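Local coordinates for protein naphthalene dioxygenase small subunit (Rhodococcus sp., PDB 2B1X) that forms the small (beta) subunit of a Rieske non-heme iron naphthalene 1,2-dioxygenase and probably supports the oxidoreductase activity of the complex rather than carrying it, at residues P47-R52 and V155-Q160; D111-T116 and L142-D147; W87-P92 and L121-G126. All blocks are in the same frame, centred on the assembly; numbering follows the deposited sequence.

Interaction 1: P47-R52 and V155-Q160; sequences PIRVTR and VVLLDQ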
ATOM      1  N   PRO B  47       0.384  25.754   2.613  1.00 12.03           N
ATOM      2  CA  PRO B  47       0.333  26.059   1.181  1.00 12.17           C
ATOM      3  C   PRO B  47       0.081  24.862   0.287  1.00 11.62           C
ATOM      4  O   PRO B  47       0.328  23.711   0.666  1.00 12.06           O
ATOM      5  CB  PRO B  47       1.742  26.603   0.888  1.00 11.48           C
ATOM      6  CG  PRO B  47       2.249  27.001   2.200  1.00 13.00           C
ATOM      7  CD  PRO B  47       1.730  25.983   3.168  1.00 11.81           C
ATOM      8  N   ILE B  48      -0.395  25.156  -0.920  1.00 11.60           N
ATOM      9  CA  ILE B  48      -0.530  24.165  -1.976  1.00 11.41           C
ATOM     10  C   ILE B  48       0.747  24.179  -2.790  1.00 12.17           C
ATOM     11  O   ILE B  48       1.309  25.251  -3.029  1.00 11.56           O
ATOM     12  CB  ILE B  48      -1.749  24.487  -2.890  1.00 11.38           C
ATOM     13  CG1 ILE B  48      -3.031  24.558  -2.041  1.00  9.78           C
ATOM     14  CG2 ILE B  48      -1.895  23.398  -3.983  1.00 10.34           C
ATOM     15  CD1 ILE B  48      -4.228  24.942  -2.869  1.00  9.91           C
ATOM     16  N   ARG B  49       1.197  22.986  -3.199  1.00 11.76           N
ATOM     17  CA  ARG B  49       2.324  22.841  -4.106  1.00 12.30           C
ATOM     18  C   ARG B  49       1.860  22.072  -5.339  1.00 12.17           C
ATOM     19  O   ARG B  49       0.975  21.224  -5.235  1.00 11.47           O
ATOM     20  CB  ARG B  49       3.435  22.014  -3.433  1.00 12.26           C
ATOM     21  CG  ARG B  49       4.083  22.719  -2.267  1.00 13.56           C
ATOM     22  CD  ARG B  49       5.136  21.921  -1.560  1.00 15.82           C
ATOM     23  NE  ARG B  49       6.330  21.953  -2.369  1.00 16.08           N
ATOM     24  CZ  ARG B  49       7.472  21.334  -2.104  1.00 16.07           C
ATOM     25  NH1 ARG B  49       7.612  20.630  -0.995  1.00 17.83           N
ATOM     26  NH2 ARG B  49       8.470  21.435  -2.977  1.00 14.59           N
ATOM     27  N   VAL B  50       2.482  22.376  -6.481  1.00 11.79           N
ATOM     28  CA  VAL B  50       2.278  21.659  -7.728  1.00 12.21           C
ATOM     29  C   VAL B  50       3.635  21.218  -8.294  1.00 12.80           C
ATOM     30  O   VAL B  50       4.619  21.920  -8.136  1.00 12.99           O
ATOM     31  CB  VAL B  50       1.478  22.494  -8.767  1.00 12.16           C
ATOM     32  CG1 VAL B  50       0.020  22.804  -8.235  1.00 13.74           C
ATOM     33  CG2 VAL B  50       2.190  23.820  -9.107  1.00 13.15           C
ATOM     34  N   THR B  51       3.669  20.060  -8.963  1.00 12.64           N
ATOM     35  CA  THR B  51       4.890  19.601  -9.632  1.00 12.67           C
ATOM     36  C   THR B  51       5.308  20.586 -10.731  1.00 13.43           C
ATOM     37  O   THR B  51       4.506  20.954 -11.590  1.00 12.94           O
ATOM     38  CB  THR B  51       4.677  18.200 -10.259  1.00 12.23           C
ATOM     39  OG1 THR B  51       4.201  17.279  -9.265  1.00 10.90           O
ATOM     40  CG2 THR B  51       6.031  17.602 -10.726  1.00 10.65           C
ATOM     41  N   ARG B  52       6.572  20.995 -10.719  1.00 14.48           N
ATOM     42  CA  ARG B  52       7.105  21.891 -11.747  1.00 15.17           C
ATOM     43  C   ARG B  52       8.519  21.501 -12.127  1.00 15.73           C
ATOM     44  O   ARG B  52       9.237  20.863 -11.334  1.00 14.46           O
ATOM     45  CB  ARG B  52       7.073  23.340 -11.262  1.00 14.98           C
ATOM     46  CG  ARG B  52       5.677  23.785 -10.913  1.00 16.98           C
ATOM     47  CD  ARG B  52       5.382  25.220 -11.051  1.00 21.47           C
ATOM     48  NE  ARG B  52       5.774  25.776 -12.344  1.00 23.36           N
ATOM     49  CZ  ARG B  52       6.189  27.022 -12.479  1.00 23.65           C
ATOM     50  NH1 ARG B  52       6.260  27.800 -11.408  1.00 21.44           N
ATOM     51  NH2 ARG B  52       6.531  27.489 -13.666  1.00 22.86           N
ATOM     52  N   VAL B 155       4.169  28.016   9.159  1.00 15.40           N
ATOM     53  CA  VAL B 155       3.905  27.561   7.801  1.00 14.57           C
ATOM     54  C   VAL B 155       4.261  26.071   7.719  1.00 14.97           C
ATOM     55  O   VAL B 155       5.419  25.682   7.985  1.00 15.86           O
ATOM     56  CB  VAL B 155       4.784  28.354   6.788  1.00 14.10           C
ATOM     57  CG1 VAL B 155       4.625  27.810   5.354  1.00 14.17           C
ATOM     58  CG2 VAL B 155       4.524  29.859   6.846  1.00 13.41           C
ATOM     59  N   VAL B 156       3.293  25.233   7.346  1.00 14.19           N
ATOM     60  CA  VAL B 156       3.556  23.798   7.158  1.00 13.12           C
ATOM     61  C   VAL B 156       3.628  23.538   5.677  1.00 12.59           C
ATOM     62  O   VAL B 156       2.616  23.563   5.004  1.00 12.41           O
ATOM     63  CB  VAL B 156       2.478  22.882   7.791  1.00 13.47           C
ATOM     64  CG1 VAL B 156       2.886  21.393   7.705  1.00 12.77           C
ATOM     65  CG2 VAL B 156       2.236  23.246   9.277  1.00 12.20           C
ATOM     66  N   LEU B 157       4.847  23.328   5.177  1.00 12.52           N
ATOM     67  CA  LEU B 157       5.064  22.933   3.787  1.00 13.40           C
ATOM     68  C   LEU B 157       5.194  21.408   3.619  1.00 12.67           C
ATOM     69  O   LEU B 157       6.228  20.810   3.958  1.00 12.09           O
ATOM     70  CB  LEU B 157       6.334  23.587   3.261  1.00 12.81           C
ATOM     71  CG  LEU B 157       6.375  23.948   1.774  1.00 17.02           C
ATOM     72  CD1 LEU B 157       5.103  24.640   1.272  1.00 16.47           C
ATOM     73  CD2 LEU B 157       7.660  24.807   1.435  1.00 18.23           C
ATOM     74  N   LEU B 158       4.170  20.779   3.065  1.00 12.93           N
ATOM     75  CA  LEU B 158       4.186  19.322   2.934  1.00 12.62           C
ATOM     76  C   LEU B 158       4.975  18.899   1.707  1.00 12.71           C
ATOM     77  O   LEU B 158       4.950  19.587   0.682  1.00 12.98           O
ATOM     78  CB  LEU B 158       2.759  18.759   2.882  1.00 12.75           C
ATOM     79  CG  LEU B 158       1.868  19.138   4.086  1.00 11.66           C
ATOM     80  CD1 LEU B 158       0.382  18.845   3.769  1.00  9.76           C
ATOM     81  CD2 LEU B 158       2.304  18.349   5.334  1.00 11.80           C
ATOM     82  N   ASP B 159       5.657  17.756   1.812  1.00 12.91           N
ATOM     83  CA  ASP B 159       6.324  17.093   0.674  1.00 12.63           C
ATOM     84  C   ASP B 159       5.410  16.336  -0.264  1.00 12.71           C
ATOM     85  O   ASP B 159       5.724  15.211  -0.696  1.00 12.65           O
ATOM     86  CB  ASP B 159       7.410  16.178   1.214  1.00 12.16           C
ATOM     87  CG  ASP B 159       8.288  16.911   2.200  1.00 13.99           C
ATOM     88  OD1 ASP B 159       8.713  18.040   1.832  1.00 12.63           O
ATOM     89  OD2 ASP B 159       8.511  16.508   3.365  1.00 13.42           O
ATOM     90  N   GLN B 160       4.298  16.966  -0.594  1.00 12.55           N
ATOM     91  CA  GLN B 160       3.245  16.361  -1.387  1.00 12.44           C
ATOM     92  C   GLN B 160       2.625  17.450  -2.242  1.00 12.53           C
ATOM     93  O   GLN B 160       2.633  18.649  -1.870  1.00 12.80           O
ATOM     94  CB  GLN B 160       2.170  15.788  -0.453  1.00 12.48           C
ATOM     95  CG  GLN B 160       2.636  14.616   0.407  1.00 14.61           C
ATOM     96  CD  GLN B 160       1.601  14.161   1.428  1.00 15.48           C
ATOM     97  OE1 GLN B 160       0.422  14.533   1.357  1.00 14.38           O
ATOM     98  NE2 GLN B 160       2.039  13.319   2.369  1.00 17.13           N
TER
HETATM   99  O   HOH W   1       1.998  22.591   2.404  1.00 24.46           O
HETATM  100  O   HOH W   2       9.910  18.879  -0.524  1.00 33.39           O
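Arg49 reaches from 47-52 to the end of strand 155-158, where its NH1 gives Leu158 O a weak hydrogen bond of 3.3 Å. The carbonyl lies at the edge of the guanidinium, near its plane. Asp159 OD1 sits at the same flat group, also in plane, as a long salt bridge with NH1 at 4.0 Å. Water 2 fills in between the two charges: it accepts from Arg49 NH1 and donates to Asp159 OD1. The stronger partners lie elsewhere. Arg49 NH2 pairs with Asp59, and Asp159 OD2 meets Arg96 of the second subunit. Strands 47-49 and 155-158 run nearly parallel, at 19°, in the mixed sheet of this NTF2-like fold. At Pro47 and Val156 the backbones are joined through water 1, which donates to Pro47 O at 2.7 Å and to Val156 O at 2.8 Å and accepts from Leu158 N. All three backbone groups are thereby satisfied at once. The Pro47 ring crosses the Val155 and Leu157 side chains at about a right angle, and its CG touches Leu157 CD1 at 3.8 Å. The Arg49 chain is bent at chi3 (77°), and its CD packs against Leu157 CD1 at 3.9 Å. A leucine in place of Arg49 would probably leave Asp59 without its charged mate, Leu158 O without its side-chain donor and water 2 without the N-H it accepts from. Arg49 CB rests 3.8 Å from Gln160 O.

Interaction 2: D111-T116 and L142-D147; sequences DEFKVT and LRRAGD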
ATOM      1  N   ASP B 111      13.495  38.606  21.531  1.00 38.67           N
ATOM      2  CA  ASP B 111      12.310  37.909  22.070  1.00 37.63           C
ATOM      3  C   ASP B 111      11.504  37.087  21.012  1.00 35.79           C
ATOM      4  O   ASP B 111      10.505  36.448  21.339  1.00 35.38           O
ATOM      5  CB  ASP B 111      11.437  38.858  22.944  1.00 38.45           C
ATOM      6  CG  ASP B 111      10.067  39.220  22.310  1.00 41.19           C
ATOM      7  OD1 ASP B 111       9.019  38.883  22.916  1.00 43.07           O
ATOM      8  OD2 ASP B 111       9.927  39.868  21.239  1.00 43.67           O
ATOM      9  N   GLU B 112      11.957  37.106  19.760  1.00 33.67           N
ATOM     10  CA  GLU B 112      11.375  36.274  18.708  1.00 31.61           C
ATOM     11  C   GLU B 112      12.421  35.298  18.167  1.00 30.28           C
ATOM     12  O   GLU B 112      13.598  35.652  18.038  1.00 29.53           O
ATOM     13  CB  GLU B 112      10.801  37.129  17.577  1.00 31.71           C
ATOM     14  CG  GLU B 112       9.444  37.738  17.893  1.00 32.82           C
ATOM     15  CD  GLU B 112       8.686  38.283  16.685  1.00 34.31           C
ATOM     16  OE1 GLU B 112       9.161  38.173  15.541  1.00 35.09           O
ATOM     17  OE2 GLU B 112       7.591  38.844  16.878  1.00 35.84           O
ATOM     18  N   PHE B 113      11.981  34.070  17.865  1.00 28.22           N
ATOM     19  CA  PHE B 113      12.852  33.039  17.317  1.00 26.84           C
ATOM     20  C   PHE B 113      12.238  32.360  16.083  1.00 26.02           C
ATOM     21  O   PHE B 113      11.030  32.118  16.026  1.00 25.34           O
ATOM     22  CB  PHE B 113      13.202  32.007  18.390  1.00 26.54           C
ATOM     23  CG  PHE B 113      13.954  32.581  19.549  1.00 26.69           C
ATOM     24  CD1 PHE B 113      13.271  33.118  20.646  1.00 26.83           C
ATOM     25  CD2 PHE B 113      15.347  32.627  19.539  1.00 25.68           C
ATOM     26  CE1 PHE B 113      13.966  33.673  21.728  1.00 26.65           C
ATOM     27  CE2 PHE B 113      16.053  33.184  20.618  1.00 26.64           C
ATOM     28  CZ  PHE B 113      15.357  33.709  21.713  1.00 26.27           C
ATOM     29  N   LYS B 114      13.086  32.082  15.093  1.00 25.31           N
ATOM     30  CA  LYS B 114      12.696  31.330  13.903  1.00 24.49           C
ATOM     31  C   LYS B 114      13.041  29.856  14.125  1.00 23.94           C
ATOM     32  O   LYS B 114      14.207  29.473  14.308  1.00 23.32           O
ATOM     33  CB  LYS B 114      13.365  31.882  12.635  1.00 24.96           C
ATOM     34  CG  LYS B 114      13.117  33.383  12.381  1.00 27.26           C
ATOM     35  CD  LYS B 114      13.756  33.875  11.053  1.00 30.57           C
ATOM     36  CE  LYS B 114      13.380  35.342  10.763  1.00 31.57           C
ATOM     37  NZ  LYS B 114      14.345  35.987   9.801  1.00 33.81           N
ATOM     38  N   VAL B 115      12.006  29.031  14.135  1.00 22.24           N
ATOM     39  CA  VAL B 115      12.153  27.657  14.526  1.00 21.23           C
ATOM     40  C   VAL B 115      11.634  26.789  13.391  1.00 20.67           C
ATOM     41  O   VAL B 115      10.485  26.919  12.996  1.00 20.73           O
ATOM     42  CB  VAL B 115      11.415  27.373  15.844  1.00 21.55           C
ATOM     43  CG1 VAL B 115      11.588  25.922  16.260  1.00 21.23           C
ATOM     44  CG2 VAL B 115      11.928  28.327  16.937  1.00 20.61           C
ATOM     45  N   THR B 116      12.519  25.946  12.878  1.00 19.28           N
ATOM     46  CA  THR B 116      12.254  25.064  11.736  1.00 19.07           C
ATOM     47  C   THR B 116      12.414  23.597  12.150  1.00 18.25           C
ATOM     48  O   THR B 116      13.452  23.205  12.692  1.00 18.34           O
ATOM     49  CB  THR B 116      13.215  25.382  10.568  1.00 18.79           C
ATOM     50  OG1 THR B 116      13.221  26.791  10.317  1.00 20.56           O
ATOM     51  CG2 THR B 116      12.676  24.804   9.274  1.00 18.76           C
ATOM     52  N   LEU B 142       8.312  31.845  17.028  1.00 21.19           N
ATOM     53  CA  LEU B 142       7.966  31.778  18.447  1.00 23.09           C
ATOM     54  C   LEU B 142       8.336  33.089  19.144  1.00 23.96           C
ATOM     55  O   LEU B 142       9.372  33.686  18.838  1.00 24.04           O
ATOM     56  CB  LEU B 142       8.706  30.618  19.105  1.00 23.25           C
ATOM     57  CG  LEU B 142       8.012  29.264  19.268  1.00 23.96           C
ATOM     58  CD1 LEU B 142       6.893  28.969  18.249  1.00 25.57           C
ATOM     59  CD2 LEU B 142       9.054  28.164  19.312  1.00 22.90           C
ATOM     60  N   ARG B 143       7.494  33.517  20.083  1.00 24.99           N
ATOM     61  CA  ARG B 143       7.693  34.743  20.841  1.00 26.33           C
ATOM     62  C   ARG B 143       7.772  34.417  22.319  1.00 26.82           C
ATOM     63  O   ARG B 143       6.934  33.674  22.822  1.00 26.17           O
ATOM     64  CB  ARG B 143       6.522  35.696  20.626  1.00 26.85           C
ATOM     65  CG  ARG B 143       6.590  36.471  19.335  1.00 28.97           C
ATOM     66  CD  ARG B 143       6.225  37.936  19.479  1.00 28.17           C
ATOM     67  NE  ARG B 143       4.785  38.106  19.492  1.00 27.99           N
ATOM     68  CZ  ARG B 143       4.024  38.371  18.434  1.00 26.88           C
ATOM     69  NH1 ARG B 143       4.551  38.526  17.231  1.00 24.23           N
ATOM     70  NH2 ARG B 143       2.715  38.497  18.599  1.00 27.85           N
ATOM     71  N   ARG B 144       8.763  34.978  23.018  1.00 27.92           N
ATOM     72  CA  ARG B 144       8.843  34.852  24.477  1.00 29.29           C
ATOM     73  C   ARG B 144       7.599  35.430  25.123  1.00 29.41           C
ATOM     74  O   ARG B 144       7.092  36.452  24.688  1.00 29.58           O
ATOM     75  CB  ARG B 144      10.079  35.562  25.037  1.00 29.53           C
ATOM     76  CG  ARG B 144      11.352  34.746  24.962  1.00 30.85           C
ATOM     77  CD  ARG B 144      12.400  35.155  25.984  1.00 33.42           C
ATOM     78  NE  ARG B 144      13.762  34.848  25.544  1.00 35.24           N
ATOM     79  CZ  ARG B 144      14.376  33.686  25.751  1.00 36.76           C
ATOM     80  NH1 ARG B 144      13.747  32.690  26.388  1.00 35.89           N
ATOM     81  NH2 ARG B 144      15.625  33.519  25.312  1.00 37.11           N
ATOM     82  N   ALA B 145       7.093  34.742  26.136  1.00 30.38           N
ATOM     83  CA  ALA B 145       5.920  35.190  26.882  1.00 31.39           C
ATOM     84  C   ALA B 145       6.057  34.627  28.278  1.00 32.22           C
ATOM     85  O   ALA B 145       5.980  33.415  28.477  1.00 32.48           O
ATOM     86  CB  ALA B 145       4.626  34.712  26.223  1.00 31.31           C
ATOM     87  N   GLY B 146       6.306  35.513  29.241  1.00 33.34           N
ATOM     88  CA  GLY B 146       6.635  35.101  30.592  1.00 33.89           C
ATOM     89  C   GLY B 146       7.890  34.257  30.590  1.00 34.20           C
ATOM     90  O   GLY B 146       8.926  34.676  30.065  1.00 35.17           O
ATOM     91  N   ASP B 147       7.788  33.053  31.143  1.00 34.56           N
ATOM     92  CA  ASP B 147       8.912  32.107  31.189  1.00 34.47           C
ATOM     93  C   ASP B 147       8.829  31.021  30.118  1.00 33.80           C
ATOM     94  O   ASP B 147       9.588  30.040  30.148  1.00 34.27           O
ATOM     95  CB  ASP B 147       9.036  31.466  32.580  1.00 35.54           C
ATOM     96  CG  ASP B 147       7.721  30.832  33.076  1.00 38.02           C
ATOM     97  OD1 ASP B 147       6.682  30.910  32.369  1.00 40.38           O
ATOM     98  OD2 ASP B 147       7.642  30.245  34.187  1.00 41.97           O
TER
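Glu112 and Arg143 both set CG anti to the carbonyl carbon (chi1 -78° and -80°), and their side chains leave the same face of the sheet side by side. Arg143 then bends at chi2 and chi3, which brings its NH1 to Glu112 OE2 at 3.1 Å. The oxygen lies in the guanidinium plane but is met on its anti side, out of the carboxylate plane. The aliphatic parts pack closely too, with Glu112 CG 3.4 Å from Arg143 CG. Beneath them is an antiparallel hairpin pairing. Phe113 and Leu142 form a hydrogen-bonded pair: Phe113 N to Leu142 O is 2.8 Å and Leu142 N to Phe113 O is 2.9 Å. Glu112 and Arg143 are the next, non-hydrogen-bonded pair, and beyond them Arg144 N donates to Asp111 O at 2.8 Å. On the other face, Val115 CG2 meets Leu142 CD2 at 3.7 Å, and helix 10-27 covers Phe113 and Val115. The Arg144 guanidinium stands nearly perpendicular to the Phe113 ring, with Phe113 CE1 over one of its faces. Arg143 NH2 also pairs with Asp41, so two carboxylates flank this guanidinium and would be expected to favour its charged form.

Interaction 3: W87-P92 and L121-G126; sequences WAEDPP and LYRTRG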
ATOM      1  N   TRP B  87     -17.724  15.035  13.456  1.00 12.39           N
ATOM      2  CA  TRP B  87     -17.734  13.616  13.066  1.00 12.40           C
ATOM      3  C   TRP B  87     -16.409  13.114  12.527  1.00 12.05           C
ATOM      4  O   TRP B  87     -16.105  11.954  12.729  1.00 11.66           O
ATOM      5  CB  TRP B  87     -18.828  13.312  12.042  1.00 12.13           C
ATOM      6  CG  TRP B  87     -20.203  13.813  12.442  1.00 12.31           C
ATOM      7  CD1 TRP B  87     -20.948  14.773  11.797  1.00 12.01           C
ATOM      8  CD2 TRP B  87     -20.997  13.373  13.554  1.00 13.31           C
ATOM      9  NE1 TRP B  87     -22.148  14.958  12.448  1.00 11.58           N
ATOM     10  CE2 TRP B  87     -22.200  14.112  13.530  1.00 13.31           C
ATOM     11  CE3 TRP B  87     -20.799  12.444  14.598  1.00 13.51           C
ATOM     12  CZ2 TRP B  87     -23.212  13.922  14.478  1.00 13.68           C
ATOM     13  CZ3 TRP B  87     -21.804  12.265  15.542  1.00 13.90           C
ATOM     14  CH2 TRP B  87     -23.003  12.992  15.467  1.00 13.47           C
ATOM     15  N   ALA B  88     -15.679  13.985  11.817  1.00 12.06           N
ATOM     16  CA  ALA B  88     -14.349  13.711  11.272  1.00 12.06           C
ATOM     17  C   ALA B  88     -13.339  13.306  12.342  1.00 12.69           C
ATOM     18  O   ALA B  88     -12.367  12.606  12.051  1.00 12.71           O
ATOM     19  CB  ALA B  88     -13.803  14.939  10.514  1.00 12.75           C
ATOM     20  N   GLU B  89     -13.541  13.773  13.561  1.00 12.36           N
ATOM     21  CA  GLU B  89     -12.618  13.471  14.671  1.00 12.57           C
ATOM     22  C   GLU B  89     -13.359  12.943  15.917  1.00 12.50           C
ATOM     23  O   GLU B  89     -12.915  13.083  17.052  1.00 12.16           O
ATOM     24  CB  GLU B  89     -11.769  14.724  14.985  1.00 13.39           C
ATOM     25  CG  GLU B  89     -10.545  14.904  14.052  1.00 12.91           C
ATOM     26  CD  GLU B  89      -9.624  13.673  14.007  1.00 14.82           C
ATOM     27  OE1 GLU B  89      -9.288  13.142  15.090  1.00 14.04           O
ATOM     28  OE2 GLU B  89      -9.205  13.241  12.902  1.00 14.41           O
ATOM     29  N   ASP B  90     -14.514  12.339  15.696  1.00 13.29           N
ATOM     30  CA  ASP B  90     -15.243  11.673  16.765  1.00 13.81           C
ATOM     31  C   ASP B  90     -15.942  10.476  16.166  1.00 14.32           C
ATOM     32  O   ASP B  90     -17.025  10.627  15.583  1.00 15.26           O
ATOM     33  CB  ASP B  90     -16.283  12.610  17.347  1.00 14.11           C
ATOM     34  CG  ASP B  90     -16.793  12.162  18.703  1.00 16.27           C
ATOM     35  OD1 ASP B  90     -16.577  10.976  19.078  1.00 17.50           O
ATOM     36  OD2 ASP B  90     -17.440  12.931  19.462  1.00 16.43           O
ATOM     37  N   PRO B  91     -15.377   9.277  16.329  1.00 13.45           N
ATOM     38  CA  PRO B  91     -14.162   9.005  17.125  1.00 12.35           C
ATOM     39  C   PRO B  91     -12.855   9.677  16.631  1.00 12.06           C
ATOM     40  O   PRO B  91     -12.661   9.838  15.431  1.00 10.72           O
ATOM     41  CB  PRO B  91     -13.982   7.489  16.992  1.00 11.40           C
ATOM     42  CG  PRO B  91     -15.363   6.979  16.576  1.00 13.96           C
ATOM     43  CD  PRO B  91     -15.949   8.059  15.724  1.00 13.49           C
ATOM     44  N   PRO B  92     -11.988  10.050  17.560  1.00 11.56           N
ATOM     45  CA  PRO B  92     -10.691  10.681  17.220  1.00 12.08           C
ATOM     46  C   PRO B  92      -9.753   9.751  16.457  1.00 12.20           C
ATOM     47  O   PRO B  92      -9.752   8.539  16.694  1.00 12.07           O
ATOM     48  CB  PRO B  92     -10.086  11.040  18.584  1.00 11.56           C
ATOM     49  CG  PRO B  92     -10.794  10.197  19.561  1.00 13.24           C
ATOM     50  CD  PRO B  92     -12.191   9.895  19.008  1.00 12.38           C
ATOM     51  N   LEU B 121       3.790  13.132  10.351  1.00 12.12           N
ATOM     52  CA  LEU B 121       2.540  12.951  11.083  1.00 12.56           C
ATOM     53  C   LEU B 121       1.930  11.609  10.694  1.00 12.57           C
ATOM     54  O   LEU B 121       1.694  11.377   9.510  1.00 12.97           O
ATOM     55  CB  LEU B 121       1.588  14.096  10.763  1.00 11.69           C
ATOM     56  CG  LEU B 121       0.179  13.976  11.387  1.00 13.25           C
ATOM     57  CD1 LEU B 121       0.168  14.187  12.864  1.00 14.11           C
ATOM     58  CD2 LEU B 121      -0.791  14.890  10.703  1.00 16.63           C
ATOM     59  N   TYR B 122       1.733  10.726  11.688  1.00 11.87           N
ATOM     60  CA  TYR B 122       1.183   9.403  11.482  1.00 11.12           C
ATOM     61  C   TYR B 122      -0.278   9.429  11.874  1.00 11.60           C
ATOM     62  O   TYR B 122      -0.621  10.094  12.838  1.00 11.53           O
ATOM     63  CB  TYR B 122       1.967   8.359  12.322  1.00 11.20           C
ATOM     64  CG  TYR B 122       1.472   6.906  12.207  1.00  9.15           C
ATOM     65  CD1 TYR B 122       1.978   6.057  11.259  1.00  8.75           C
ATOM     66  CD2 TYR B 122       0.496   6.401  13.082  1.00 10.11           C
ATOM     67  CE1 TYR B 122       1.551   4.714  11.168  1.00  7.69           C
ATOM     68  CE2 TYR B 122       0.031   5.095  12.983  1.00 10.17           C
ATOM     69  CZ  TYR B 122       0.550   4.264  12.037  1.00 10.71           C
ATOM     70  OH  TYR B 122       0.082   2.997  11.974  1.00 12.00           O
ATOM     71  N   ARG B 123      -1.155   8.730  11.140  1.00 11.30           N
ATOM     72  CA  ARG B 123      -2.616   8.803  11.432  1.00 10.88           C
ATOM     73  C   ARG B 123      -3.369   7.492  11.139  1.00 10.52           C
ATOM     74  O   ARG B 123      -3.227   6.979  10.060  1.00 10.30           O
ATOM     75  CB  ARG B 123      -3.263   9.968  10.645  1.00 11.58           C
ATOM     76  CG  ARG B 123      -4.780  10.223  10.966  1.00 10.94           C
ATOM     77  CD  ARG B 123      -5.516  11.037   9.874  1.00 13.34           C
ATOM     78  NE  ARG B 123      -6.787  11.616  10.339  1.00 12.88           N
ATOM     79  CZ  ARG B 123      -7.531  12.454   9.625  1.00 13.01           C
ATOM     80  NH1 ARG B 123      -7.173  12.765   8.370  1.00 12.39           N
ATOM     81  NH2 ARG B 123      -8.660  12.941  10.135  1.00 12.55           N
ATOM     82  N   THR B 124      -4.129   6.953  12.116  1.00 10.19           N
ATOM     83  CA  THR B 124      -5.086   5.868  11.855  1.00 10.44           C
ATOM     84  C   THR B 124      -6.473   6.258  12.364  1.00 10.36           C
ATOM     85  O   THR B 124      -6.592   7.041  13.285  1.00  9.75           O
ATOM     86  CB  THR B 124      -4.677   4.506  12.504  1.00 10.09           C
ATOM     87  OG1 THR B 124      -4.643   4.647  13.933  1.00 10.02           O
ATOM     88  CG2 THR B 124      -3.234   4.069  12.121  1.00 10.56           C
ATOM     89  N   ARG B 125      -7.495   5.658  11.776  1.00 10.67           N
ATOM     90  CA  ARG B 125      -8.892   5.814  12.241  1.00 11.78           C
ATOM     91  C   ARG B 125      -9.615   4.477  12.220  1.00 12.00           C
ATOM     92  O   ARG B 125      -9.374   3.635  11.321  1.00 12.29           O
ATOM     93  CB  ARG B 125      -9.662   6.801  11.348  1.00 11.15           C
ATOM     94  CG  ARG B 125      -9.137   8.230  11.337  1.00 11.57           C
ATOM     95  CD  ARG B 125     -10.087   9.275  10.636  1.00  9.98           C
ATOM     96  NE  ARG B 125     -11.470   9.201  11.134  1.00 11.13           N
ATOM     97  CZ  ARG B 125     -11.859   9.536  12.352  1.00 11.01           C
ATOM     98  NH1 ARG B 125     -10.967   9.959  13.240  1.00  9.37           N
ATOM     99  NH2 ARG B 125     -13.147   9.398  12.716  1.00  8.85           N
ATOM    100  N   GLY B 126     -10.460   4.242  13.222  1.00 12.03           N
ATOM    101  CA  GLY B 126     -11.283   3.032  13.235  1.00 12.75           C
ATOM    102  C   GLY B 126     -10.482   1.753  13.289  1.00 13.29           C
ATOM    103  O   GLY B 126      -9.355   1.730  13.766  1.00 13.65           O
TER
HETATM  104  O   HOH W   3     -10.802   6.536  14.885  1.00 24.45           O
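The nearest CA atoms, those of Pro92 and Arg125, are 7.2 Å apart, and the peptide bond before Pro91 is cis. Segment 87-92, a 3-10 turn and loop, meets the end of strand 121-124 and the residues just after it chiefly through Arg123 and Arg125. Glu89, Arg123 and Arg125 form a salt-bridge network in this NTF2-like fold. Arg125 grips Pro91 O end-on, with NH1 and NH2 both at 2.8 Å from that one oxygen. The oxygen lies in the guanidinium plane, so the two N-H groups share it. A bend at chi3 (51°) turns the guanidinium toward the loop. Ala88 O lies over the centre of one face, 3.1 Å from Arg125 CZ, without a hydrogen bond. Arg123 comes from the opposite direction to Glu89, its chain extended from CG to NE. Its NH2 meets Glu89 OE2 at 2.8 Å, nearly along the C-O axis though tilted from the guanidinium plane. The same oxygen is 3.7 Å from Arg125 NH1, well out of that guanidinium plane, so this second link is one of charge alone. Ser93 OG adds a further bond to Glu89 OE2. Glu374 of a large subunit pairs with Arg125 NH2, and Arg54 of the third subunit bonds Asp90. Water 3 closes the contact, donating to Pro92 O and accepting from Gly126 N, each at 2.9 Å.

All three contacts reach the same mixed sheet. Interactions 2 and 3 share strand 112-124 and lie on opposite sides of the chain's centre, with their centres about 31 Å apart. Interaction 1 uses strands 42-49 and 148-158, and its centre is about 25 Å from that of interaction 2 and 23 Å from that of interaction 3. None of the contacts touch one another. Along the chain, interactions 2 and 3 both fall inside the long loop closed by interaction 1, and their segments alternate. No other protein chain touches the segments of interaction 2. Interaction 1 meets one large subunit and interaction 3 two, and each also meets another copy of this protein, so they tie the sheet into the assembly.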